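Local coordinates for protein aldehyde dehydrogenase (Listeria monocytogenes, PDB 3K9D) that probably oxidises an aldehyde or oxo substrate with NAD or NADP as electron acceptor, as in other aldehyde dehydrogenases, at residues Arg261-Lys264 with Glu265-Ile268; Ile232-Ala235 with Val236-Leu240. All coordinates share one frame; numbering follows the deposited sequence.

Interaction 2 (232-240) precedes interaction 1 (261-268) along the chain, and their centres lie about 13 Å apart. Both belong to the domain built on the parallel sheet in which strands 223-226 and 256-260 are neighbours. Helix 232-243, which carries interaction 2, connects these strands in a beta-alpha-beta unit; helix 261-273, which carries interaction 1, directly follows the second strand. The two helices touch where Ile232, in one of its two modelled conformers, packs on Asn263 and Val267, and where Pro233 meets Glu270. Interaction 1 is a surface contact, whereas interaction 2 is partly buried and reaches the second subunit, so the pair spans from domain surface to dimer interface.

Interaction 1: Arg261-Lys264 with Glu265-Ile268; sequences RVNK and EAVI
Lys264 and Ile268, one helical turn apart, run side by side in the first turns of helix 261-273, which follows strand 256-260 of the parallel sheet. The lysine side chain starts at CB, next to the peptide link to Glu265. CG stands anti to the backbone N (chi1 177°), and the chain continues extended past the isoleucine: CG is 4.0 Å from Ile268 CD1, and CE also packs against that methyl. A bend at the last torsion (chi4 82°) turns NZ, which still lies 3.7 Å from Ile268 CD1 while making a salt bridge with Glu328 and a weak hydrogen bond with Thr351. The aliphatic part of the chain thus packs on isoleucine, and the ammonium is paired beyond it.

Beneath these side chains, the i to i+4 bond from Ile268 N to Lys264 O is 2.8 Å long and almost straight, at 173° about the hydrogen. Val267 N makes the equivalent bond to Asn263 O. Val267 CG2, lying beside its backbone N, comes within 3.2 Å of the same oxygen. Phe349 of strand 346-352 packs against Lys264, Val267 and Ile268, joining this face of the helix to the sheet.

Arg261 O takes Lys264 N directly, at 3.2 Å, and is also linked to Glu265 N by a water that donates to the carbonyl and accepts from the amide, standing in for the i+4 bond. A second water does the same one residue later, donating to Val262 O and accepting from Ala266 N at 3.0 Å.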
loop_
_atom_site.group_PDB
_atom_site.type_symbol
_atom_site.label_atom_id
_atom_site.label_comp_id
_atom_site.label_asym_id
_atom_site.label_seq_id
_atom_site.Cartn_x
_atom_site.Cartn_y
_atom_site.Cartn_z
ATOM N N ARG A 261 -10.657 -38.125 -10.857
ATOM C CA ARG A 261 -11.618 -39.136 -11.334
ATOM C C ARG A 261 -11.684 -40.378 -10.453
ATOM O O ARG A 261 -12.776 -40.900 -10.199
ATOM C CB ARG A 261 -11.318 -39.561 -12.781
ATOM C CG ARG A 261 -12.369 -40.517 -13.373
ATOM C CD ARG A 261 -12.203 -40.678 -14.874
ATOM N NE ARG A 261 -12.245 -39.388 -15.555
ATOM C CZ ARG A 261 -13.335 -38.847 -16.086
ATOM N NH1 ARG A 261 -14.498 -39.481 -16.033
ATOM N NH2 ARG A 261 -13.262 -37.665 -16.667
ATOM N N VAL A 262 -10.520 -40.837 -9.981
ATOM C CA VAL A 262 -10.447 -42.034 -9.142
ATOM C C VAL A 262 -11.199 -41.858 -7.819
ATOM O O VAL A 262 -11.624 -42.836 -7.207
ATOM C CB VAL A 262 -8.973 -42.507 -8.871
ATOM C CG1 VAL A 262 -8.314 -43.027 -10.142
ATOM C CG2 VAL A 262 -8.141 -41.407 -8.233
ATOM N N ASN A 263 -11.386 -40.606 -7.408
ATOM C CA ASN A 263 -11.973 -40.291 -6.128
ATOM C C ASN A 263 -13.399 -39.755 -6.231
ATOM O O ASN A 263 -14.028 -39.483 -5.211
ATOM C CB ASN A 263 -11.083 -39.285 -5.404
ATOM C CG ASN A 263 -10.879 -39.624 -3.947
ATOM O OD1 ASN A 263 -11.223 -40.715 -3.485
ATOM N ND2 ASN A 263 -10.312 -38.690 -3.216
ATOM N N LYS A 264 -13.901 -39.621 -7.454
ATOM C CA LYS A 264 -15.151 -38.878 -7.727
ATOM C C LYS A 264 -16.376 -39.545 -7.092
ATOM O O LYS A 264 -17.083 -38.917 -6.312
ATOM C CB LYS A 264 -15.353 -38.721 -9.236
ATOM C CG LYS A 264 -16.650 -38.028 -9.631
ATOM C CD LYS A 264 -16.844 -38.040 -11.124
ATOM C CE LYS A 264 -18.303 -37.754 -11.467
ATOM N NZ LYS A 264 -18.604 -36.297 -11.446
ATOM N N GLU A 265 -16.588 -40.820 -7.424
ATOM C CA GLU A 265 -17.617 -41.665 -6.802
ATOM C C GLU A 265 -17.637 -41.578 -5.285
ATOM O O GLU A 265 -18.691 -41.365 -4.695
ATOM C CB GLU A 265 -17.417 -43.130 -7.185
ATOM C CG GLU A 265 -18.318 -43.627 -8.281
ATOM C CD GLU A 265 -18.252 -45.138 -8.442
ATOM O OE1 GLU A 265 -17.946 -45.595 -9.561
ATOM O OE2 GLU A 265 -18.490 -45.869 -7.455
ATOM N N ALA A 266 -16.468 -41.741 -4.665
ATOM C CA ALA A 266 -16.349 -41.694 -3.205
ATOM C C ALA A 266 -16.720 -40.327 -2.626
ATOM O O ALA A 266 -17.404 -40.242 -1.598
ATOM C CB ALA A 266 -14.941 -42.091 -2.785
ATOM N N VAL A 267 -16.281 -39.266 -3.307
ATOM C CA VAL A 267 -16.576 -37.890 -2.912
ATOM C C VAL A 267 -18.070 -37.537 -3.055
ATOM O O VAL A 267 -18.672 -36.953 -2.140
ATOM C CB VAL A 267 -15.672 -36.861 -3.675
ATOM C CG1 VAL A 267 -16.147 -35.448 -3.427
ATOM C CG2 VAL A 267 -14.214 -36.996 -3.196
ATOM N N ILE A 268 -18.659 -37.895 -4.190
ATOM C CA ILE A 268 -20.093 -37.665 -4.416
ATOM C C ILE A 268 -20.927 -38.397 -3.355
ATOM O O ILE A 268 -21.770 -37.773 -2.712
ATOM C CB ILE A 268 -20.522 -38.018 -5.871
ATOM C CG1 ILE A 268 -19.814 -37.062 -6.849
ATOM C CG2 ILE A 268 -22.050 -37.969 -6.028
ATOM C CD1 ILE A 268 -20.304 -37.095 -8.254
HETATM O O HOH W 1 -14.560 -42.515 -8.995
HETATM O O HOH W 2 -14.172 -43.100 -5.997
#

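Interaction 2: Ile232-Ala235 with Val236-Leu240; sequences IPRA and VKHIL
Arg234 and His238 meet one turn apart on helix 232-243, the crossover helix of a beta-alpha-beta unit between strands 223-226 and 256-260. Their side-chain contact is a CH-pi interaction: Arg234 CG sits over the imidazole face, 3.9 Å from the ring centroid and 25° off its normal. A bend at chi3 (56°) then brings the guanidinium round to the ring, with NH1 3.4 Å from His238 CE1. The two planes are nearly perpendicular, at 85°, which excludes a parallel stack.

Backbone hydrogen bonds follow the i to i+4 pattern. The shortest joins Val236 N to Ile232 O at 2.8 Å; Lys237, His238 and Ile239 bond likewise to Pro233, Arg234 and Ala235. Arg234 O therefore accepts from His238 N while lying 3.3 Å above the plane of the same residue's ring.

Apolar contact is provided by Ile232 CG2, in one of that residue's two modelled conformers, and Val236 CG2, 3.9 Å apart. Ala235 and Ile239 pack on Ile226 and His378, joining the helix to the sheet.

Polar ends extend to the second subunit. His238 NE2 is hydrogen-bonded to Glu451 of that chain, and Lys237 NZ forms salt bridges with its Glu453 and Glu451 as well as with Asp241 of its own chain. Glu451 of the second subunit may favour the protonated imidazole and the nearby guanidinium may oppose it; the geometry does not settle the balance.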
loop_
_atom_site.group_PDB
_atom_site.type_symbol
_atom_site.label_atom_id
_atom_site.label_comp_id
_atom_site.label_asym_id
_atom_site.label_seq_id
_atom_site.Cartn_x
_atom_site.Cartn_y
_atom_site.Cartn_z
ATOM N N ILE A 232 -11.829 -37.915 3.094
ATOM C CA ILE A 232 -13.075 -37.452 2.458
ATOM C C ILE A 232 -14.139 -37.015 3.476
ATOM O O ILE A 232 -14.668 -35.910 3.369
ATOM C CB ILE A 232 -13.697 -38.499 1.453
ATOM C CG1 ILE A 232 -12.645 -39.089 0.509
ATOM C CG2 ILE A 232 -14.859 -37.889 0.668
ATOM C CD1 ILE A 232 -12.024 -38.089 -0.413
ATOM N N PRO A 233 -14.477 -37.892 4.470
ATOM C CA PRO A 233 -15.503 -37.409 5.401
ATOM C C PRO A 233 -15.184 -36.054 6.061
ATOM O O PRO A 233 -16.077 -35.223 6.210
ATOM C CB PRO A 233 -15.565 -38.528 6.466
ATOM C CG PRO A 233 -15.197 -39.762 5.705
ATOM C CD PRO A 233 -14.070 -39.276 4.813
ATOM N N ARG A 234 -13.927 -35.824 6.435
ATOM C CA ARG A 234 -13.538 -34.521 6.986
ATOM C C ARG A 234 -13.470 -33.409 5.924
ATOM O O ARG A 234 -13.850 -32.282 6.213
ATOM C CB ARG A 234 -12.207 -34.601 7.746
ATOM C CG ARG A 234 -11.930 -33.364 8.609
ATOM C CD ARG A 234 -10.748 -33.606 9.524
ATOM N NE ARG A 234 -9.582 -33.994 8.736
ATOM C CZ ARG A 234 -8.551 -33.202 8.471
ATOM N NH1 ARG A 234 -8.507 -31.965 8.961
ATOM N NH2 ARG A 234 -7.551 -33.665 7.732
ATOM N N ALA A 235 -12.998 -33.725 4.711
ATOM C CA ALA A 235 -12.968 -32.732 3.627
ATOM C C ALA A 235 -14.379 -32.261 3.300
ATOM O O ALA A 235 -14.606 -31.067 3.162
ATOM C CB ALA A 235 -12.274 -33.269 2.367
ATOM N N VAL A 236 -15.319 -33.202 3.220
ATOM C CA VAL A 236 -16.720 -32.886 3.016
ATOM C C VAL A 236 -17.294 -32.041 4.163
ATOM O O VAL A 236 -17.964 -31.048 3.909
ATOM C CB VAL A 236 -17.573 -34.167 2.741
ATOM C CG1 VAL A 236 -19.038 -33.830 2.656
ATOM C CG2 VAL A 236 -17.128 -34.835 1.429
ATOM N N LYS A 237 -17.007 -32.424 5.411
ATOM C CA LYS A 237 -17.503 -31.705 6.605
ATOM C C LYS A 237 -16.992 -30.264 6.626
ATOM O O LYS A 237 -17.746 -29.344 6.902
ATOM C CB LYS A 237 -17.076 -32.435 7.883
ATOM C CG LYS A 237 -17.490 -31.786 9.193
ATOM C CD LYS A 237 -16.676 -32.358 10.349
ATOM C CE LYS A 237 -16.988 -31.630 11.654
ATOM N NZ LYS A 237 -16.435 -30.231 11.679
ATOM N N HIS A 238 -15.711 -30.085 6.315
ATOM C CA HIS A 238 -15.117 -28.746 6.236
ATOM C C HIS A 238 -15.779 -27.866 5.166
ATOM O O HIS A 238 -16.147 -26.735 5.442
ATOM C CB HIS A 238 -13.608 -28.832 6.031
ATOM C CG HIS A 238 -12.846 -29.223 7.263
ATOM N ND1 HIS A 238 -11.529 -29.626 7.225
ATOM C CD2 HIS A 238 -13.211 -29.257 8.569
ATOM C CE1 HIS A 238 -11.119 -29.905 8.449
ATOM N NE2 HIS A 238 -12.119 -29.685 9.283
ATOM N N ILE A 239 -15.956 -28.409 3.970
ATOM C CA ILE A 239 -16.549 -27.674 2.846
ATOM C C ILE A 239 -17.995 -27.297 3.188
ATOM O O ILE A 239 -18.435 -26.186 2.907
ATOM C CB ILE A 239 -16.477 -28.505 1.530
ATOM C CG1 ILE A 239 -15.013 -28.690 1.101
ATOM C CG2 ILE A 239 -17.295 -27.855 0.402
ATOM C CD1 ILE A 239 -14.794 -29.656 -0.047
ATOM N N LEU A 240 -18.722 -28.226 3.810
ATOM C CA LEU A 240 -20.088 -27.958 4.247
ATOM C C LEU A 240 -20.134 -26.964 5.399
ATOM O O LEU A 240 -20.989 -26.092 5.390
ATOM C CB LEU A 240 -20.845 -29.251 4.597
ATOM C CG LEU A 240 -21.002 -30.232 3.429
ATOM C CD1 LEU A 240 -21.765 -31.451 3.895
ATOM C CD2 LEU A 240 -21.721 -29.576 2.253
#